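Local coordinates for putative uncharacterized protein (Emericella nidulans, PDB 3PGB) that probably oxidises primary amines as a copper- and topaquinone-dependent amine oxidase, at residues A[63-69]-A[355-359]. Residues are numbered along the deposited sequence; the frame is centred on the assembly and turned at random.
Sequences PKENVWY and YIAFN
A chi1 of -176° swings the amide of N66 away from its own backbone N and toward strand 355-359, while Y355, its CG anti to its own carbonyl carbon (chi1 -69°), reaches the other way past it, along the loop. An Asx turn organises the meeting, in the loop between strand 58-59 and helix 73-84. OD1 of N66 accepts from the backbone N of W68 at 3.1 Å, in the plane of its carbonyl, and from N of Y69 at 2.9 Å, where the donor sits well above that plane. The two OD1 bonds, with those of ND2, limit rotation of the amide. ND2 donates to I356 O at 3.0 Å, a fairly straight bond that keeps the acceptor near the amide plane but meets the I356 carbonyl from a tilt; R344 O takes a second bond from the same nitrogen. The amide stands almost upright to the Y355 ring, with ND2 at the ring's edge, 3.7 Å from CD2. In a T-shaped pair, W68 turns the edge of its six-membered ring to one face of Y355, planes at 66°, with CZ3 3.7 Å from CG of Y355, offset toward the rim. On the indole, NE1 bonds to Y378 and F367 stacks against the ring, so the tryptophan joins the loop to neighbouring strands of the copper amine oxidase catalytic domain. The Y355 hydroxyl lies against CD of P63 and CB of K64. Beyond the turn, the edge of the Y69 ring meets I356 O, with CD1 3.2 Å away, and Y69 O takes a weak hydrogen bond from F358 N at 3.4 Å.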
ATOM      1  N   PRO A  63      15.481 -28.295  12.356  1.00 20.47           N
ATOM      2  CA  PRO A  63      15.657 -28.901  13.687  1.00 20.25           C
ATOM      3  C   PRO A  63      14.618 -29.971  14.033  1.00 19.90           C
ATOM      4  O   PRO A  63      14.891 -30.846  14.854  1.00 20.20           O
ATOM      5  CB  PRO A  63      15.538 -27.704  14.644  1.00 20.07           C
ATOM      6  CG  PRO A  63      14.833 -26.666  13.880  1.00 20.28           C
ATOM      7  CD  PRO A  63      15.212 -26.850  12.446  1.00 20.31           C
ATOM      8  N   LYS A  64      13.445 -29.898  13.413  1.00 19.59           N
ATOM      9  CA  LYS A  64      12.373 -30.858  13.652  1.00 19.37           C
ATOM     10  C   LYS A  64      11.787 -31.334  12.329  1.00 18.94           C
ATOM     11  O   LYS A  64      11.989 -30.694  11.297  1.00 18.90           O
ATOM     12  CB  LYS A  64      11.276 -30.190  14.477  1.00 19.39           C
ATOM     13  CG  LYS A  64      11.738 -29.677  15.825  1.00 20.14           C
ATOM     14  CD  LYS A  64      12.027 -30.825  16.798  1.00 21.05           C
ATOM     15  CE  LYS A  64      12.551 -30.298  18.131  1.00 21.02           C
ATOM     16  NZ  LYS A  64      12.885 -31.392  19.081  1.00 21.73           N
ATOM     17  N   GLU A  65      11.078 -32.463  12.354  1.00 18.60           N
ATOM     18  CA  GLU A  65      10.359 -32.900  11.162  0.50 18.53           C
ATOM     19  C   GLU A  65       9.241 -31.905  10.861  1.00 18.33           C
ATOM     20  O   GLU A  65       8.775 -31.184  11.745  1.00 18.44           O
ATOM     21  CB  GLU A  65       9.807 -34.319  11.327  0.50 18.62           C
ATOM     22  CG  GLU A  65      10.871 -35.410  11.189  0.50 18.89           C
ATOM     23  CD  GLU A  65      11.425 -35.526   9.774  0.50 19.13           C
ATOM     24  OE1 GLU A  65      10.801 -34.980   8.833  0.50 19.47           O
ATOM     25  OE2 GLU A  65      12.483 -36.173   9.603  0.50 18.57           O
ATOM     26  N   ASN A  66       8.839 -31.842   9.595  1.00 17.92           N
ATOM     27  CA  ASN A  66       7.742 -30.966   9.194  1.00 17.42           C
ATOM     28  C   ASN A  66       6.443 -31.752   9.349  1.00 17.16           C
ATOM     29  O   ASN A  66       6.052 -32.527   8.477  1.00 16.98           O
ATOM     30  CB  ASN A  66       7.942 -30.460   7.762  1.00 17.45           C
ATOM     31  CG  ASN A  66       6.874 -29.463   7.326  1.00 16.80           C
ATOM     32  OD1 ASN A  66       5.741 -29.490   7.799  1.00 15.95           O
ATOM     33  ND2 ASN A  66       7.234 -28.591   6.400  1.00 15.73           N
ATOM     34  N   VAL A  67       5.781 -31.536  10.478  1.00 16.80           N
ATOM     35  CA  VAL A  67       4.611 -32.310  10.856  1.00 16.61           C
ATOM     36  C   VAL A  67       3.315 -31.837  10.173  1.00 17.00           C
ATOM     37  O   VAL A  67       2.254 -32.433  10.400  1.00 17.13           O
ATOM     38  CB  VAL A  67       4.420 -32.292  12.394  1.00 16.37           C
ATOM     39  CG1 VAL A  67       5.670 -32.795  13.092  1.00 15.71           C
ATOM     40  CG2 VAL A  67       4.059 -30.893  12.884  1.00 16.17           C
ATOM     41  N   TRP A  68       3.398 -30.790   9.345  1.00 17.17           N
ATOM     42  CA  TRP A  68       2.224 -30.191   8.702  1.00 17.39           C
ATOM     43  C   TRP A  68       2.159 -30.311   7.171  1.00 17.79           C
ATOM     44  O   TRP A  68       1.067 -30.256   6.603  1.00 17.88           O
ATOM     45  CB  TRP A  68       2.147 -28.698   9.020  1.00 17.38           C
ATOM     46  CG  TRP A  68       2.301 -28.325  10.455  1.00 17.35           C
ATOM     47  CD1 TRP A  68       1.321 -28.281  11.400  1.00 17.13           C
ATOM     48  CD2 TRP A  68       3.502 -27.893  11.098  1.00 16.38           C
ATOM     49  NE1 TRP A  68       1.843 -27.866  12.598  1.00 16.97           N
ATOM     50  CE2 TRP A  68       3.180 -27.618  12.438  1.00 16.42           C
ATOM     51  CE3 TRP A  68       4.822 -27.719  10.669  1.00 16.42           C
ATOM     52  CZ2 TRP A  68       4.129 -27.175  13.357  1.00 16.41           C
ATOM     53  CZ3 TRP A  68       5.765 -27.280  11.578  1.00 15.81           C
ATOM     54  CH2 TRP A  68       5.414 -27.012  12.908  1.00 16.72           C
ATOM     55  N   TYR A  69       3.302 -30.443   6.502  1.00 18.26           N
ATOM     56  CA  TYR A  69       3.361 -30.223   5.048  1.00 18.79           C
ATOM     57  C   TYR A  69       2.356 -31.042   4.243  1.00 19.00           C
ATOM     58  O   TYR A  69       1.608 -30.496   3.437  1.00 19.02           O
ATOM     59  CB  TYR A  69       4.775 -30.461   4.495  1.00 18.88           C
ATOM     60  CG  TYR A  69       4.863 -30.247   2.998  1.00 19.52           C
ATOM     61  CD1 TYR A  69       4.927 -28.967   2.463  1.00 20.36           C
ATOM     62  CD2 TYR A  69       4.860 -31.322   2.119  1.00 20.41           C
ATOM     63  CE1 TYR A  69       4.998 -28.759   1.099  1.00 20.89           C
ATOM     64  CE2 TYR A  69       4.929 -31.122   0.741  1.00 20.87           C
ATOM     65  CZ  TYR A  69       4.998 -29.840   0.241  1.00 21.18           C
ATOM     66  OH  TYR A  69       5.069 -29.628  -1.114  1.00 22.56           O
ATOM     67  N   TYR A 355       8.291 -23.033   8.471  1.00 11.17           N
ATOM     68  CA  TYR A 355       7.995 -24.242   7.701  1.00 11.21           C
ATOM     69  C   TYR A 355       6.906 -23.951   6.679  1.00 11.42           C
ATOM     70  O   TYR A 355       5.988 -23.181   6.943  1.00 11.54           O
ATOM     71  CB  TYR A 355       7.516 -25.372   8.614  1.00 11.21           C
ATOM     72  CG  TYR A 355       8.572 -25.949   9.535  1.00 10.68           C
ATOM     73  CD1 TYR A 355       8.962 -25.275  10.681  1.00 11.08           C
ATOM     74  CD2 TYR A 355       9.155 -27.176   9.270  1.00 10.47           C
ATOM     75  CE1 TYR A 355       9.915 -25.801  11.541  1.00 11.56           C
ATOM     76  CE2 TYR A 355      10.115 -27.717  10.121  1.00 11.12           C
ATOM     77  CZ  TYR A 355      10.492 -27.027  11.258  1.00 12.14           C
ATOM     78  OH  TYR A 355      11.449 -27.560  12.102  1.00 12.49           O
ATOM     79  N   ILE A 356       7.014 -24.586   5.522  1.00 11.77           N
ATOM     80  CA  ILE A 356       6.020 -24.489   4.461  1.00 11.99           C
ATOM     81  C   ILE A 356       5.070 -25.681   4.554  1.00 12.32           C
ATOM     82  O   ILE A 356       5.498 -26.819   4.748  1.00 12.21           O
ATOM     83  CB  ILE A 356       6.711 -24.474   3.076  1.00 12.17           C
ATOM     84  CG1 ILE A 356       7.529 -23.189   2.911  1.00 12.38           C
ATOM     85  CG2 ILE A 356       5.705 -24.608   1.937  1.00 11.67           C
ATOM     86  CD1 ILE A 356       8.422 -23.203   1.677  1.00 12.69           C
ATOM     87  N   ALA A 357       3.776 -25.404   4.438  1.00 12.83           N
ATOM     88  CA  ALA A 357       2.752 -26.443   4.353  1.00 12.87           C
ATOM     89  C   ALA A 357       1.872 -26.163   3.150  1.00 13.11           C
ATOM     90  O   ALA A 357       1.831 -25.038   2.658  1.00 13.02           O
ATOM     91  CB  ALA A 357       1.929 -26.480   5.617  1.00 12.83           C
ATOM     92  N   PHE A 358       1.174 -27.187   2.671  1.00 13.66           N
ATOM     93  CA  PHE A 358       0.372 -27.049   1.458  1.00 14.31           C
ATOM     94  C   PHE A 358      -0.746 -28.081   1.387  1.00 14.85           C
ATOM     95  O   PHE A 358      -0.488 -29.277   1.485  1.00 15.30           O
ATOM     96  CB  PHE A 358       1.276 -27.195   0.232  1.00 14.33           C
ATOM     97  CG  PHE A 358       0.663 -26.690  -1.039  1.00 14.10           C
ATOM     98  CD1 PHE A 358      -0.041 -27.540  -1.873  1.00 14.56           C
ATOM     99  CD2 PHE A 358       0.803 -25.366  -1.405  1.00 14.35           C
ATOM    100  CE1 PHE A 358      -0.606 -27.073  -3.053  1.00 14.71           C
ATOM    101  CE2 PHE A 358       0.245 -24.890  -2.579  1.00 14.61           C
ATOM    102  CZ  PHE A 358      -0.454 -25.744  -3.408  1.00 14.55           C
ATOM    103  N   ASN A 359      -1.984 -27.625   1.207  1.00 15.41           N
ATOM    104  CA  ASN A 359      -3.111 -28.543   1.018  1.00 15.84           C
ATOM    105  C   ASN A 359      -3.972 -28.201  -0.193  1.00 16.17           C
ATOM    106  O   ASN A 359      -3.755 -27.188  -0.854  1.00 16.45           O
ATOM    107  CB  ASN A 359      -3.958 -28.662   2.298  1.00 15.84           C
ATOM    108  CG  ASN A 359      -4.601 -27.358   2.715  1.00 16.15           C
ATOM    109  OD1 ASN A 359      -4.861 -26.472   1.893  1.00 17.59           O
ATOM    110  ND2 ASN A 359      -4.874 -27.238   4.008  1.00 15.86           N
TER